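Local coordinates for uncharacterized protein (Legionella pneumophila subsp. pneumophila, PDB 5T2X), which is of unknown function but belongs to the DUF5630 family and folds into a largely helical chain of successive packed helices, at residues K125-Y128 with Y133-N136; Q162-Y167 with Y173-K178. All blocks are in the same frame, centred on the assembly; numbering follows the deposited sequence.

Contact 1: residues K125-Y128 with Y133-N136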
loop_
_atom_site.group_PDB
_atom_site.type_symbol
_atom_site.label_atom_id
_atom_site.label_comp_id
_atom_site.label_asym_id
_atom_site.label_seq_id
_atom_site.Cartn_x
_atom_site.Cartn_y
_atom_site.Cartn_z
ATOM N N LYS A 125 -5.802 8.095 -6.335
ATOM C CA LYS A 125 -4.988 7.645 -7.457
ATOM C C LYS A 125 -3.813 6.809 -6.970
ATOM O O LYS A 125 -3.425 5.830 -7.617
ATOM C CB LYS A 125 -4.499 8.842 -8.271
ATOM C CG LYS A 125 -5.615 9.685 -8.868
ATOM C CD LYS A 125 -5.070 10.947 -9.515
ATOM C CE LYS A 125 -4.196 10.625 -10.715
ATOM N NZ LYS A 125 -4.958 9.927 -11.786
ATOM N N SER A 126 -3.239 7.180 -5.823
ATOM C CA SER A 126 -2.171 6.379 -5.237
ATOM C C SER A 126 -2.696 5.032 -4.756
ATOM O O SER A 126 -2.033 4.004 -4.929
ATOM C CB SER A 126 -1.516 7.147 -4.090
ATOM O OG SER A 126 -0.435 6.421 -3.535
ATOM N N ALA A 127 -3.890 5.020 -4.156
ATOM C CA ALA A 127 -4.488 3.761 -3.721
ATOM C C ALA A 127 -4.913 2.901 -4.902
ATOM O O ALA A 127 -4.955 1.671 -4.787
ATOM C CB ALA A 127 -5.683 4.032 -2.808
ATOM N N TYR A 128 -5.243 3.525 -6.038
ATOM C CA TYR A 128 -5.543 2.755 -7.240
ATOM C C TYR A 128 -4.339 1.934 -7.684
ATOM O O TYR A 128 -4.501 0.850 -8.254
ATOM C CB TYR A 128 -6.000 3.689 -8.360
ATOM C CG TYR A 128 -6.454 2.980 -9.616
ATOM C CD1 TYR A 128 -7.768 2.553 -9.759
ATOM C CD2 TYR A 128 -5.570 2.743 -10.662
ATOM C CE1 TYR A 128 -8.188 1.905 -10.906
ATOM C CE2 TYR A 128 -5.981 2.096 -11.811
ATOM C CZ TYR A 128 -7.291 1.680 -11.928
ATOM O OH TYR A 128 -7.703 1.036 -13.072
ATOM N N TYR A 133 1.207 3.495 1.521
ATOM C CA TYR A 133 1.085 4.807 2.145
ATOM C C TYR A 133 -0.309 5.384 1.939
ATOM O O TYR A 133 -0.871 6.012 2.844
ATOM C CB TYR A 133 2.142 5.759 1.580
ATOM C CG TYR A 133 3.559 5.233 1.632
ATOM C CD1 TYR A 133 4.043 4.584 2.760
ATOM C CD2 TYR A 133 4.413 5.383 0.546
ATOM C CE1 TYR A 133 5.339 4.105 2.807
ATOM C CE2 TYR A 133 5.707 4.906 0.582
ATOM C CZ TYR A 133 6.166 4.268 1.714
ATOM O OH TYR A 133 7.457 3.794 1.748
ATOM N N ALA A 134 -0.885 5.174 0.754
ATOM C CA ALA A 134 -2.216 5.696 0.470
ATOM C C ALA A 134 -3.277 4.961 1.279
ATOM O O ALA A 134 -4.160 5.588 1.876
ATOM C CB ALA A 134 -2.513 5.592 -1.025
ATOM N N TYR A 135 -3.211 3.627 1.303
ATOM C CA TYR A 135 -4.160 2.854 2.098
ATOM C C TYR A 135 -4.070 3.223 3.573
ATOM O O TYR A 135 -5.094 3.322 4.260
ATOM C CB TYR A 135 -3.912 1.357 1.905
ATOM C CG TYR A 135 -4.424 0.810 0.591
ATOM C CD1 TYR A 135 -5.612 1.270 0.040
ATOM C CD2 TYR A 135 -3.714 -0.166 -0.101
ATOM C CE1 TYR A 135 -6.086 0.771 -1.162
ATOM C CE2 TYR A 135 -4.179 -0.671 -1.304
ATOM C CZ TYR A 135 -5.364 -0.197 -1.830
ATOM O OH TYR A 135 -5.833 -0.695 -3.025
ATOM N N ASN A 136 -2.853 3.440 4.077
ATOM C CA ASN A 136 -2.688 3.829 5.473
ATOM C C ASN A 136 -3.289 5.205 5.734
ATOM O O ASN A 136 -4.009 5.402 6.719
ATOM C CB ASN A 136 -1.205 3.810 5.848
ATOM C CG ASN A 136 -0.969 4.148 7.306
ATOM O OD1 ASN A 136 -1.791 3.841 8.167
ATOM N ND2 ASN A 136 0.157 4.791 7.588
#
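The ring of Tyr135 meets the last turn of helix 117-128 at Ala127, whose methyl CB lies 3.7 Å from Tyr135 CE1 while its carbonyl O approaches the phenol end of the ring obliquely. Tyr135 OH comes within 3.1 Å of Ala127 O and is hydrogen-bonded to His130 ND1, in the short connection between the two helices. The first torsion (chi1 -76°, CG anti to the carbonyl carbon) brings the end of the ring nearer to helix 117-128 than its CB.

Beside the ring the backbones come close, the CA atoms of Ala127 and Ala134 being 5.1 Å apart, an approach consistent with alanine on both sides. The methyl of Ala134 points into the facing turn, with its CB 3.5 Å from Ala127 N, 4.0 Å from Ala127 CB and 3.4 Å from Ser126 OG. The approach to Ser126 OG is a van der Waals contact; the buried hydroxyl is hydrogen-bonded to Gly97 O.

All four touching residues are buried at this junction of two successive helices. Helix 91-111 packs against Ser126 through Phe100 and Tyr101, and helix 153-167 meets the Tyr135 ring through Tyr160 and Lys163.

Contact 2: residues Q162-Y167 with Y173-K178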
loop_
_atom_site.group_PDB
_atom_site.type_symbol
_atom_site.label_atom_id
_atom_site.label_comp_id
_atom_site.label_asym_id
_atom_site.label_seq_id
_atom_site.Cartn_x
_atom_site.Cartn_y
_atom_site.Cartn_z
ATOM N N GLN A 162 -7.890 -3.668 4.646
ATOM C CA GLN A 162 -7.962 -4.993 4.041
ATOM C C GLN A 162 -7.222 -5.031 2.710
ATOM O O GLN A 162 -6.564 -6.026 2.385
ATOM C CB GLN A 162 -9.422 -5.405 3.859
ATOM C CG GLN A 162 -9.620 -6.722 3.129
ATOM C CD GLN A 162 -11.077 -7.144 3.075
ATOM O OE1 GLN A 162 -11.932 -6.550 3.731
ATOM N NE2 GLN A 162 -11.364 -8.175 2.289
ATOM N N LYS A 163 -7.321 -3.956 1.925
ATOM C CA LYS A 163 -6.568 -3.881 0.679
ATOM C C LYS A 163 -5.067 -3.865 0.936
ATOM O O LYS A 163 -4.299 -4.425 0.147
ATOM C CB LYS A 163 -6.993 -2.647 -0.117
ATOM C CG LYS A 163 -8.195 -2.882 -1.017
ATOM C CD LYS A 163 -7.848 -3.873 -2.117
ATOM C CE LYS A 163 -9.035 -4.145 -3.021
ATOM N NZ LYS A 163 -8.694 -5.132 -4.081
ATOM N N ALA A 164 -4.630 -3.242 2.034
ATOM C CA ALA A 164 -3.212 -3.265 2.369
ATOM C C ALA A 164 -2.735 -4.682 2.664
ATOM O O ALA A 164 -1.567 -5.006 2.425
ATOM C CB ALA A 164 -2.936 -2.345 3.557
ATOM N N CYS A 165 -3.624 -5.539 3.174
ATOM C CA CYS A 165 -3.255 -6.927 3.429
ATOM C C CYS A 165 -3.049 -7.703 2.135
ATOM O O CYS A 165 -2.266 -8.656 2.108
ATOM C CB CYS A 165 -4.326 -7.614 4.276
ATOM S SG CYS A 165 -4.567 -6.895 5.907
ATOM N N GLN A 166 -3.746 -7.318 1.061
ATOM C CA GLN A 166 -3.634 -8.045 -0.197
ATOM C C GLN A 166 -2.273 -7.868 -0.855
ATOM O O GLN A 166 -1.873 -8.717 -1.658
ATOM C CB GLN A 166 -4.723 -7.598 -1.175
ATOM C CG GLN A 166 -6.139 -7.924 -0.748
ATOM C CD GLN A 166 -7.150 -7.628 -1.840
ATOM O OE1 GLN A 166 -6.801 -7.556 -3.019
ATOM N NE2 GLN A 166 -8.408 -7.449 -1.454
ATOM N N TYR A 167 -1.553 -6.791 -0.541
ATOM C CA TYR A 167 -0.344 -6.458 -1.278
ATOM C C TYR A 167 0.878 -6.169 -0.418
ATOM O O TYR A 167 1.982 -6.113 -0.969
ATOM C CB TYR A 167 -0.589 -5.239 -2.183
ATOM C CG TYR A 167 -1.828 -5.333 -3.049
ATOM C CD1 TYR A 167 -1.824 -6.067 -4.228
ATOM C CD2 TYR A 167 -2.997 -4.671 -2.696
ATOM C CE1 TYR A 167 -2.954 -6.149 -5.025
ATOM C CE2 TYR A 167 -4.132 -4.747 -3.486
ATOM C CZ TYR A 167 -4.103 -5.487 -4.648
ATOM O OH TYR A 167 -5.229 -5.565 -5.439
ATOM N N TYR A 173 -1.037 -6.345 7.283
ATOM C CA TYR A 173 -1.820 -6.976 8.341
ATOM C C TYR A 173 -1.680 -6.238 9.665
ATOM O O TYR A 173 -2.608 -6.254 10.480
ATOM C CB TYR A 173 -1.419 -8.444 8.493
ATOM C CG TYR A 173 -2.053 -9.335 7.451
ATOM C CD1 TYR A 173 -3.311 -9.884 7.655
ATOM C CD2 TYR A 173 -1.404 -9.608 6.254
ATOM C CE1 TYR A 173 -3.902 -10.690 6.700
ATOM C CE2 TYR A 173 -1.986 -10.415 5.296
ATOM C CZ TYR A 173 -3.235 -10.952 5.524
ATOM O OH TYR A 173 -3.820 -11.754 4.572
ATOM N N LEU A 174 -0.539 -5.584 9.899
ATOM C CA LEU A 174 -0.423 -4.740 11.083
ATOM C C LEU A 174 -1.346 -3.533 10.994
ATOM O O LEU A 174 -1.890 -3.092 12.015
ATOM C CB LEU A 174 1.027 -4.297 11.278
ATOM C CG LEU A 174 1.970 -5.354 11.856
ATOM C CD1 LEU A 174 3.361 -4.779 12.067
ATOM C CD2 LEU A 174 1.414 -5.907 13.158
ATOM N N LEU A 175 -1.539 -2.990 9.789
ATOM C CA LEU A 175 -2.499 -1.905 9.614
ATOM C C LEU A 175 -3.921 -2.386 9.877
ATOM O O LEU A 175 -4.699 -1.702 10.553
ATOM C CB LEU A 175 -2.379 -1.316 8.207
ATOM C CG LEU A 175 -3.441 -0.288 7.812
ATOM C CD1 LEU A 175 -3.384 0.928 8.723
ATOM C CD2 LEU A 175 -3.280 0.120 6.355
ATOM N N PHE A 176 -4.276 -3.562 9.350
ATOM C CA PHE A 176 -5.586 -4.140 9.630
ATOM C C PHE A 176 -5.755 -4.411 11.119
ATOM O O PHE A 176 -6.835 -4.192 11.678
ATOM C CB PHE A 176 -5.765 -5.427 8.824
ATOM C CG PHE A 176 -7.173 -5.959 8.819
ATOM C CD1 PHE A 176 -7.616 -6.808 9.822
ATOM C CD2 PHE A 176 -8.047 -5.627 7.798
ATOM C CE1 PHE A 176 -8.910 -7.306 9.811
ATOM C CE2 PHE A 176 -9.341 -6.122 7.781
ATOM C CZ PHE A 176 -9.772 -6.961 8.789
ATOM N N TYR A 177 -4.695 -4.885 11.775
ATOM C CA TYR A 177 -4.756 -5.140 13.210
ATOM C C TYR A 177 -4.982 -3.850 13.988
ATOM O O TYR A 177 -5.843 -3.787 14.874
ATOM C CB TYR A 177 -3.472 -5.841 13.664
ATOM C CG TYR A 177 -2.989 -5.452 15.045
ATOM C CD1 TYR A 177 -3.578 -5.983 16.186
ATOM C CD2 TYR A 177 -1.932 -4.564 15.205
ATOM C CE1 TYR A 177 -3.134 -5.630 17.449
ATOM C CE2 TYR A 177 -1.483 -4.206 16.463
ATOM C CZ TYR A 177 -2.085 -4.743 17.580
ATOM O OH TYR A 177 -1.638 -4.387 18.830
ATOM N N LYS A 178 -4.222 -2.801 13.663
ATOM C CA LYS A 178 -4.393 -1.527 14.350
ATOM C C LYS A 178 -5.740 -0.893 14.029
ATOM O O LYS A 178 -6.328 -0.223 14.885
ATOM C CB LYS A 178 -3.254 -0.575 13.982
ATOM C CG LYS A 178 -3.201 0.685 14.830
ATOM C CD LYS A 178 -3.016 0.344 16.302
ATOM C CE LYS A 178 -3.005 1.595 17.166
ATOM N NZ LYS A 178 -2.805 1.271 18.606
#
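Helices 153-167 and 169-185 run nearly antiparallel in these segments, with axes 7.8 Å apart at closest approach and 160° between their directions. The backbones are nearer at the turn of the hairpin, where the CA atoms of Cys165 and Tyr173 are 5.1 Å apart, against 6.1 Å for the CA atoms of Gln162 and Phe176, about one turn away from the connection. Toward its end the first helix carries weak backbone bonds, among them Cys165 N to Gln162 O and Gln166 N to Lys163 O, whereas the second has regular ones such as Tyr177 N to Tyr173 O.

Cys165 is the centre of the contact. Its CB and SG both lie over one face of the Tyr173 ring, the CB 3.8 Å from the centroid and 12° off the normal, the SG 3.8 Å from it and 16° off, a CH-pi contact joined to a sulfur-aromatic one. The sulfur, anti to its own carbonyl carbon, also reaches Phe176 CB at 3.5 Å and approaches the Phe176 ring obliquely. The edge of that ring meets Gln162, whose backbone N lies near the ring plane, 3.7 Å from Phe176 CD2. Alongside, Leu175 CD2 touches Ala164 CB at 3.7 Å. Helix 191-207 touches Tyr173 through Ile203 and Ala204 and Phe176 through Ala200.

No hydrogen bond crosses between the segments. The hairpin is therefore joined here by apolar, CH-pi and sulfur-aromatic contacts.

Contacts 1 and 2 lie in series along the chain, 125-128 with 133-136 closing before 162-167 with 173-178 opens, and their centres are about 12 Å apart. Each joins two successive helices near a short connection, and helices 132-147 and 153-167, which follow one another, bring the two contacts together. Tyr135 CZ packs 3.4 Å from Lys163 CB, and Asn136 OD1 lies 3.4 Å from Leu175 CD1, so helix 132-147 touches both helices of contact 2. Tyr167 of contact 2 also stacks on His130, whose ND1 is hydrogen-bonded to Tyr135 OH. The four helices involved follow one another in the chain, all within the DUF5630 region.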